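Local coordinates for protein 3-alpha-hydroxysteroid dehydrogenase (PDB 2DKN) that catalyses the NAD-dependent oxidation of the 3-alpha-hydroxyl group of steroids, as a Rossmann-fold enzyme of the short-chain dehydrogenase family, at residues T7-G12 and G34-E39; G113-T118 and V239-G244. All blocks are in the same frame, centred on the assembly; numbering follows the deposited sequence.

Interaction 1 of 2, residues T7-G12 and G34-E39; sequences TGSASG and GQADIE. With NAI (1,4-dihydronicotinamide adenine dinucleotide), chain C.
Ala10 and Ser9 meet the loop of 34-39 without a direct hydrogen bond. Ala10 CB touches two backbone carbonyl oxygens, 3.5 Å from Gly34 O and 3.6 Å from Gln35 O, with its bond from CA aimed nearer Gly34 O, and the 4.2 Å between Ala10 CB and Gln35 CB adds a looser apolar touch. Ser9 can be followed outward: its CB points across the gap, and chi1 of 57° sets OG between the backbone N and the carbonyl carbon. There OG lies 3.8 Å from Ala36 CB, a van der Waals approach, while its polar partner is a water 2.7 Å away. The same water donates to Gln35 O, 2.8 Å from it, joining Ser9 OG to that carbonyl, and with 136 Å² buried the contact is small.

Gly8 to Ser11 form a type I turn, part of the glycine-rich TGxxxGxG loop of the Rossmann fold. On its coenzyme side Ser11 OG, anti to the backbone N (chi1 -174°), donates to a phosphate oxygen, O2A of NADH, at 2.6 Å. Asp32 links the 7-12 loop to NADH: its OD1 accepts from Ala10 N, and its OD2 is hydrogen-bonded to the coenzyme; its backbone also bonds to Ile38.

Segment 7-12 runs from strand 3-7 into helix 12-23, whereas 34-39 follows strand 27-32 and enters strand 38-39, outermost in this chain, where Ile38 packs on helix 45-59.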
loop_
_atom_site.group_PDB
_atom_site.type_symbol
_atom_site.label_atom_id
_atom_site.label_comp_id
_atom_site.label_asym_id
_atom_site.label_seq_id
_atom_site.Cartn_x
_atom_site.Cartn_y
_atom_site.Cartn_z
ATOM N N THR A 7 0.805 18.933 -6.524
ATOM C CA THR A 7 -0.125 19.885 -5.918
ATOM C C THR A 7 0.015 19.796 -4.412
ATOM O O THR A 7 0.299 18.717 -3.877
ATOM C CB THR A 7 -1.592 19.633 -6.303
ATOM O OG1 THR A 7 -2.076 18.455 -5.623
ATOM C CG2 THR A 7 -1.737 19.500 -7.834
ATOM N N GLY A 8 -0.156 20.927 -3.730
ATOM C CA GLY A 8 0.048 20.997 -2.279
ATOM C C GLY A 8 1.514 21.014 -1.842
ATOM O O GLY A 8 1.850 20.589 -0.741
ATOM N N SER A 9 2.375 21.533 -2.706
ATOM C CA SER A 9 3.814 21.516 -2.499
ATOM C C SER A 9 4.318 22.471 -1.403
ATOM O O SER A 9 5.499 22.410 -1.045
ATOM C CB SER A 9 4.530 21.888 -3.805
ATOM O OG SER A 9 4.085 23.155 -4.268
ATOM N N ALA A 10 3.462 23.371 -0.906
ATOM C CA ALA A 10 3.953 24.448 -0.011
ATOM C C ALA A 10 4.018 24.031 1.451
ATOM O O ALA A 10 4.569 24.763 2.285
ATOM C CB ALA A 10 3.063 25.724 -0.151
ATOM N N SER A 11 3.468 22.862 1.774
ATOM C CA SER A 11 3.338 22.433 3.169
ATOM C C SER A 11 3.335 20.920 3.305
ATOM O O SER A 11 3.069 20.209 2.337
ATOM C CB SER A 11 2.040 23.010 3.771
ATOM O OG SER A 11 1.910 22.744 5.169
ATOM N N GLY A 12 3.519 20.457 4.541
ATOM C CA GLY A 12 3.324 19.056 4.893
ATOM C C GLY A 12 3.938 18.023 3.976
ATOM O O GLY A 12 5.125 18.108 3.659
ATOM N N GLY A 34 -0.325 29.429 -2.590
ATOM C CA GLY A 34 0.718 30.436 -2.585
ATOM C C GLY A 34 2.024 29.732 -2.298
ATOM O O GLY A 34 2.035 28.505 -2.021
ATOM N N GLN A 35 3.124 30.496 -2.343
ATOM C CA GLN A 35 4.458 29.967 -2.044
ATOM C C GLN A 35 4.770 28.732 -2.888
ATOM O O GLN A 35 5.170 27.688 -2.360
ATOM C CB GLN A 35 4.571 29.602 -0.563
ATOM C CG GLN A 35 4.553 30.818 0.393
ATOM C CD GLN A 35 4.657 30.409 1.861
ATOM O OE1 GLN A 35 5.445 30.982 2.625
ATOM N NE2 GLN A 35 3.892 29.400 2.255
ATOM N N ALA A 36 4.545 28.846 -4.186
ATOM C CA ALA A 36 4.780 27.722 -5.102
ATOM C C ALA A 36 5.096 28.279 -6.469
ATOM O O ALA A 36 4.810 29.440 -6.726
ATOM C CB ALA A 36 3.538 26.798 -5.168
ATOM N N ASP A 37 5.677 27.449 -7.335
ATOM C CA ASP A 37 5.901 27.814 -8.733
ATOM C C ASP A 37 4.620 28.308 -9.371
ATOM O O ASP A 37 4.620 29.297 -10.106
ATOM C CB ASP A 37 6.393 26.606 -9.539
ATOM C CG ASP A 37 7.695 26.062 -9.035
ATOM O OD1 ASP A 37 7.841 24.821 -9.001
ATOM O OD2 ASP A 37 8.575 26.877 -8.649
ATOM N N ILE A 38 3.523 27.603 -9.107
ATOM C CA ILE A 38 2.236 27.910 -9.696
ATOM C C ILE A 38 1.251 28.138 -8.561
ATOM O O ILE A 38 1.049 27.250 -7.731
ATOM C CB ILE A 38 1.755 26.744 -10.578
ATOM C CG1 ILE A 38 2.676 26.559 -11.792
ATOM C CG2 ILE A 38 0.304 26.952 -11.065
ATOM C CD1 ILE A 38 2.399 25.243 -12.483
ATOM N N GLU A 39 0.670 29.339 -8.503
ATOM C CA GLU A 39 -0.246 29.698 -7.422
ATOM C C GLU A 39 -1.643 29.639 -7.994
ATOM O O GLU A 39 -1.969 30.361 -8.953
ATOM C CB GLU A 39 0.098 31.081 -6.825
ATOM C CG GLU A 39 1.554 31.147 -6.438
ATOM C CD GLU A 39 1.957 32.317 -5.551
ATOM O OE1 GLU A 39 1.198 33.289 -5.397
ATOM O OE2 GLU A 39 3.075 32.235 -4.996
HETATM P PA NAI C . -0.925 20.479 4.713
HETATM O O1A NAI C . -2.019 21.403 5.061
HETATM O O2A NAI C . 0.366 20.645 5.420
HETATM O O5B NAI C . -0.632 20.561 3.140
HETATM C C5B NAI C . -1.678 20.600 2.213
HETATM C C4B NAI C . -1.304 21.627 1.153
HETATM O O4B NAI C . -2.389 21.626 0.244
HETATM C C3B NAI C . -1.154 23.039 1.715
HETATM O O3B NAI C . 0.021 23.664 1.235
HETATM C C2B NAI C . -2.368 23.731 1.123
HETATM O O2B NAI C . -2.201 25.115 0.902
HETATM C C1B NAI C . -2.620 22.939 -0.164
HETATM N N9A NAI C . -4.013 23.218 -0.542
HETATM C C8A NAI C . -5.147 23.048 0.227
HETATM N N7A NAI C . -6.199 23.521 -0.488
HETATM C C5A NAI C . -5.746 24.008 -1.680
HETATM C C6A NAI C . -6.367 24.618 -2.778
HETATM N N6A NAI C . -7.663 24.994 -2.766
HETATM N N1A NAI C . -5.588 24.995 -3.854
HETATM C C2A NAI C . -4.225 24.790 -3.859
HETATM N N3A NAI C . -3.608 24.194 -2.782
HETATM C C4A NAI C . -4.364 23.823 -1.707
HETATM O O3 NAI C . -1.557 19.020 4.920
HETATM P PN NAI C . -0.886 17.585 4.622
HETATM O O1N NAI C . 0.435 17.700 3.981
HETATM O O2N NAI C . -0.984 16.823 5.880
HETATM O O5D NAI C . -1.961 17.004 3.582
HETATM C C5D NAI C . -1.568 16.544 2.297
HETATM C C4D NAI C . -2.610 15.517 1.870
HETATM O O4D NAI C . -2.537 14.420 2.774
HETATM C C3D NAI C . -4.044 16.038 1.942
HETATM O O3D NAI C . -4.745 15.525 0.816
HETATM C C2D NAI C . -4.600 15.348 3.186
HETATM O O2D NAI C . -5.978 15.123 3.071
HETATM C C1D NAI C . -3.835 14.032 3.171
HETATM N N1N NAI C . -3.806 13.354 4.495
HETATM C C2N NAI C . -3.221 13.972 5.564
HETATM C C3N NAI C . -3.189 13.332 6.793
HETATM C C7N NAI C . -2.492 13.983 7.961
HETATM O O7N NAI C . -2.641 13.343 9.181
HETATM N N7N NAI C . -1.764 15.107 7.817
HETATM C C4N NAI C . -3.749 12.048 6.940
HETATM C C5N NAI C . -4.313 11.411 5.815
HETATM C C6N NAI C . -4.333 12.087 4.603
HETATM O O HOH W 1 5.724 25.029 -3.159
#

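Interaction 2 of 2, residues G113-T118 and V239-G244; sequences GSIAAT and VLFVDG. With NAI (1,4-dihydronicotinamide adenine dinucleotide), chain C.
Thr118 and Phe241 reach for each other from opposite directions and meet at the rim of the ring. Thr118 CG2 lies in the ring plane, 3.7 Å from Phe241 CZ, a methyl-to-edge contact. Ile115 approaches the same edge: its CG1 is near the ring plane, 4.2 Å from Phe241 CE1. At the end of the same side chain, Ile115 CD1 comes within 3.5 Å of Asp243 OD2, the two side chains crossing at about a right angle. Chi1 of -171° (CG1 anti to the backbone N) carries that end over to 239-244. Asp243 OD2 accepts from Asp247 N and OD1 from Gly245 N; the isoleucine methyl only packs beside this carboxylate.

The 3-10 turn at 115-118 is held from within. Ser114 OG accepts from Ala116 N at 2.9 Å with an N-H...O angle of 160°, an ST turn. Ile115 O takes both Thr118 N and Thr118 OG1, the latter at 2.6 Å and in the carbonyl plane. Ser114 OG also lies 3.5 Å from C5N of the nicotinamide ring; the loop thus touches NADH through Gly113 and Ser114, and Phe241 through Ile115 and Thr118. Ser114 packs on Tyr153 and Lys157 of helix 149-166, a YxxxK spacing consistent with the short-chain dehydrogenase signature and with a loop at the nicotinamide end of the site.

Segment 113-118 follows strand 108-112, and 239-242 is the outermost strand of this chain's sheet, beside 177-183. Helix 246-250 covers Ile115, Thr118 and Phe241 through Asp247, while Phe255 of the second subunit packs on Phe241, whose O bonds to that subunit's Ser238 OG.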
loop_
_atom_site.group_PDB
_atom_site.type_symbol
_atom_site.label_atom_id
_atom_site.label_comp_id
_atom_site.label_asym_id
_atom_site.label_seq_id
_atom_site.Cartn_x
_atom_site.Cartn_y
_atom_site.Cartn_z
ATOM N N GLY A 113 -4.645 9.915 -0.793
ATOM C CA GLY A 113 -5.954 9.664 -0.193
ATOM C C GLY A 113 -5.917 9.849 1.317
ATOM O O GLY A 113 -5.411 10.863 1.829
ATOM N N SER A 114 -6.482 8.877 2.027
ATOM C CA SER A 114 -6.580 8.914 3.487
ATOM C C SER A 114 -7.204 7.640 4.008
ATOM O O SER A 114 -8.085 7.056 3.363
ATOM C CB SER A 114 -7.457 10.095 3.937
ATOM O OG SER A 114 -7.554 10.111 5.359
ATOM N N ILE A 115 -6.763 7.216 5.195
ATOM C CA ILE A 115 -7.390 6.125 5.898
ATOM C C ILE A 115 -8.856 6.497 6.193
ATOM O O ILE A 115 -9.685 5.617 6.388
ATOM C CB ILE A 115 -6.588 5.803 7.206
ATOM C CG1 ILE A 115 -7.064 4.533 7.886
ATOM C CG2 ILE A 115 -6.618 6.946 8.153
ATOM C CD1 ILE A 115 -6.082 4.072 8.962
ATOM N N ALA A 116 -9.176 7.797 6.170
ATOM C CA ALA A 116 -10.563 8.242 6.371
ATOM C C ALA A 116 -11.476 7.652 5.312
ATOM O O ALA A 116 -12.667 7.501 5.537
ATOM C CB ALA A 116 -10.665 9.774 6.378
ATOM N N ALA A 117 -10.911 7.287 4.157
ATOM C CA ALA A 117 -11.692 6.634 3.110
ATOM C C ALA A 117 -12.392 5.354 3.586
ATOM O O ALA A 117 -13.362 4.915 2.971
ATOM C CB ALA A 117 -10.823 6.325 1.925
ATOM N N THR A 118 -11.867 4.743 4.645
ATOM C CA THR A 118 -12.347 3.443 5.099
ATOM C C THR A 118 -13.373 3.578 6.225
ATOM O O THR A 118 -13.834 2.567 6.774
ATOM C CB THR A 118 -11.183 2.584 5.624
ATOM O OG1 THR A 118 -10.626 3.196 6.793
ATOM C CG2 THR A 118 -10.083 2.479 4.570
ATOM N N VAL A 239 -3.839 0.684 -3.710
ATOM C CA VAL A 239 -3.932 1.633 -2.604
ATOM C C VAL A 239 -2.897 1.209 -1.559
ATOM O O VAL A 239 -3.009 0.132 -0.949
ATOM C CB VAL A 239 -5.329 1.628 -1.949
ATOM C CG1 VAL A 239 -5.381 2.680 -0.835
ATOM C CG2 VAL A 239 -6.415 1.888 -2.990
ATOM N N LEU A 240 -1.892 2.052 -1.355
ATOM C CA LEU A 240 -0.824 1.703 -0.408
ATOM C C LEU A 240 -1.081 2.444 0.886
ATOM O O LEU A 240 -0.964 3.669 0.922
ATOM C CB LEU A 240 0.512 2.155 -0.983
ATOM C CG LEU A 240 1.816 1.437 -0.605
ATOM C CD1 LEU A 240 3.079 2.293 -0.745
ATOM C CD2 LEU A 240 1.805 0.601 0.667
ATOM N N PHE A 241 -1.460 1.722 1.938
ATOM C CA PHE A 241 -1.654 2.369 3.249
ATOM C C PHE A 241 -0.278 2.654 3.865
ATOM O O PHE A 241 0.622 1.816 3.792
ATOM C CB PHE A 241 -2.491 1.486 4.169
ATOM C CG PHE A 241 -3.968 1.516 3.860
ATOM C CD1 PHE A 241 -4.833 2.281 4.650
ATOM C CD2 PHE A 241 -4.486 0.797 2.793
ATOM C CE1 PHE A 241 -6.216 2.320 4.385
ATOM C CE2 PHE A 241 -5.874 0.830 2.499
ATOM C CZ PHE A 241 -6.732 1.597 3.319
ATOM N N VAL A 242 -0.121 3.858 4.426
ATOM C CA VAL A 242 1.135 4.307 5.040
ATOM C C VAL A 242 0.705 4.897 6.374
ATOM O O VAL A 242 0.587 6.119 6.539
ATOM C CB VAL A 242 1.862 5.340 4.168
ATOM C CG1 VAL A 242 3.153 5.804 4.851
ATOM C CG2 VAL A 242 2.172 4.732 2.811
ATOM N N ASP A 243 0.360 3.977 7.269
ATOM C CA ASP A 243 -0.376 4.347 8.475
ATOM C C ASP A 243 0.091 3.689 9.783
ATOM O O ASP A 243 -0.627 3.702 10.783
ATOM C CB ASP A 243 -1.848 4.006 8.213
ATOM C CG ASP A 243 -2.116 2.495 8.180
ATOM O OD1 ASP A 243 -1.183 1.665 8.307
ATOM O OD2 ASP A 243 -3.276 2.143 7.999
ATOM N N GLY A 244 1.293 3.131 9.787
ATOM C CA GLY A 244 1.821 2.562 11.028
ATOM C C GLY A 244 0.998 1.415 11.602
ATOM O O GLY A 244 1.124 1.103 12.791
HETATM P PA NAI C . -0.925 20.479 4.713
HETATM O O1A NAI C . -2.019 21.403 5.061
HETATM O O2A NAI C . 0.366 20.645 5.420
HETATM O O5B NAI C . -0.632 20.561 3.140
HETATM C C5B NAI C . -1.678 20.600 2.213
HETATM C C4B NAI C . -1.304 21.627 1.153
HETATM O O4B NAI C . -2.389 21.626 0.244
HETATM C C3B NAI C . -1.154 23.039 1.715
HETATM O O3B NAI C . 0.021 23.664 1.235
HETATM C C2B NAI C . -2.368 23.731 1.123
HETATM O O2B NAI C . -2.201 25.115 0.902
HETATM C C1B NAI C . -2.620 22.939 -0.164
HETATM N N9A NAI C . -4.013 23.218 -0.542
HETATM C C8A NAI C . -5.147 23.048 0.227
HETATM N N7A NAI C . -6.199 23.521 -0.488
HETATM C C5A NAI C . -5.746 24.008 -1.680
HETATM C C6A NAI C . -6.367 24.618 -2.778
HETATM N N6A NAI C . -7.663 24.994 -2.766
HETATM N N1A NAI C . -5.588 24.995 -3.854
HETATM C C2A NAI C . -4.225 24.790 -3.859
HETATM N N3A NAI C . -3.608 24.194 -2.782
HETATM C C4A NAI C . -4.364 23.823 -1.707
HETATM O O3 NAI C . -1.557 19.020 4.920
HETATM P PN NAI C . -0.886 17.585 4.622
HETATM O O1N NAI C . 0.435 17.700 3.981
HETATM O O2N NAI C . -0.984 16.823 5.880
HETATM O O5D NAI C . -1.961 17.004 3.582
HETATM C C5D NAI C . -1.568 16.544 2.297
HETATM C C4D NAI C . -2.610 15.517 1.870
HETATM O O4D NAI C . -2.537 14.420 2.774
HETATM C C3D NAI C . -4.044 16.038 1.942
HETATM O O3D NAI C . -4.745 15.525 0.816
HETATM C C2D NAI C . -4.600 15.348 3.186
HETATM O O2D NAI C . -5.978 15.123 3.071
HETATM C C1D NAI C . -3.835 14.032 3.171
HETATM N N1N NAI C . -3.806 13.354 4.495
HETATM C C2N NAI C . -3.221 13.972 5.564
HETATM C C3N NAI C . -3.189 13.332 6.793
HETATM C C7N NAI C . -2.492 13.983 7.961
HETATM O O7N NAI C . -2.641 13.343 9.181
HETATM N N7N NAI C . -1.764 15.107 7.817
HETATM C C4N NAI C . -3.749 12.048 6.940
HETATM C C5N NAI C . -4.313 11.411 5.815
HETATM C C6N NAI C . -4.333 12.087 4.603
#

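How the interactions relate
Both segments of interaction 1 come earlier in the sequence than those of interaction 2. The centres lie 23 Å apart with the middle of the chain between them, and the nearest atoms are about 10 Å apart. They share the parallel seven-stranded sheet: interaction 1 involves its 38-39 edge and the loop after strand 3-7, interaction 2 the loop after 108-112 and the opposite edge strand, 239-242. NADH spans the distance, with its adenosine phosphate at 7-12 and its nicotinamide at 113-118. The coenzyme thus lies across the loops after strands 3-7 and 108-112, with strand 65-68 between them, as expected of a Rossmann-fold dehydrogenase.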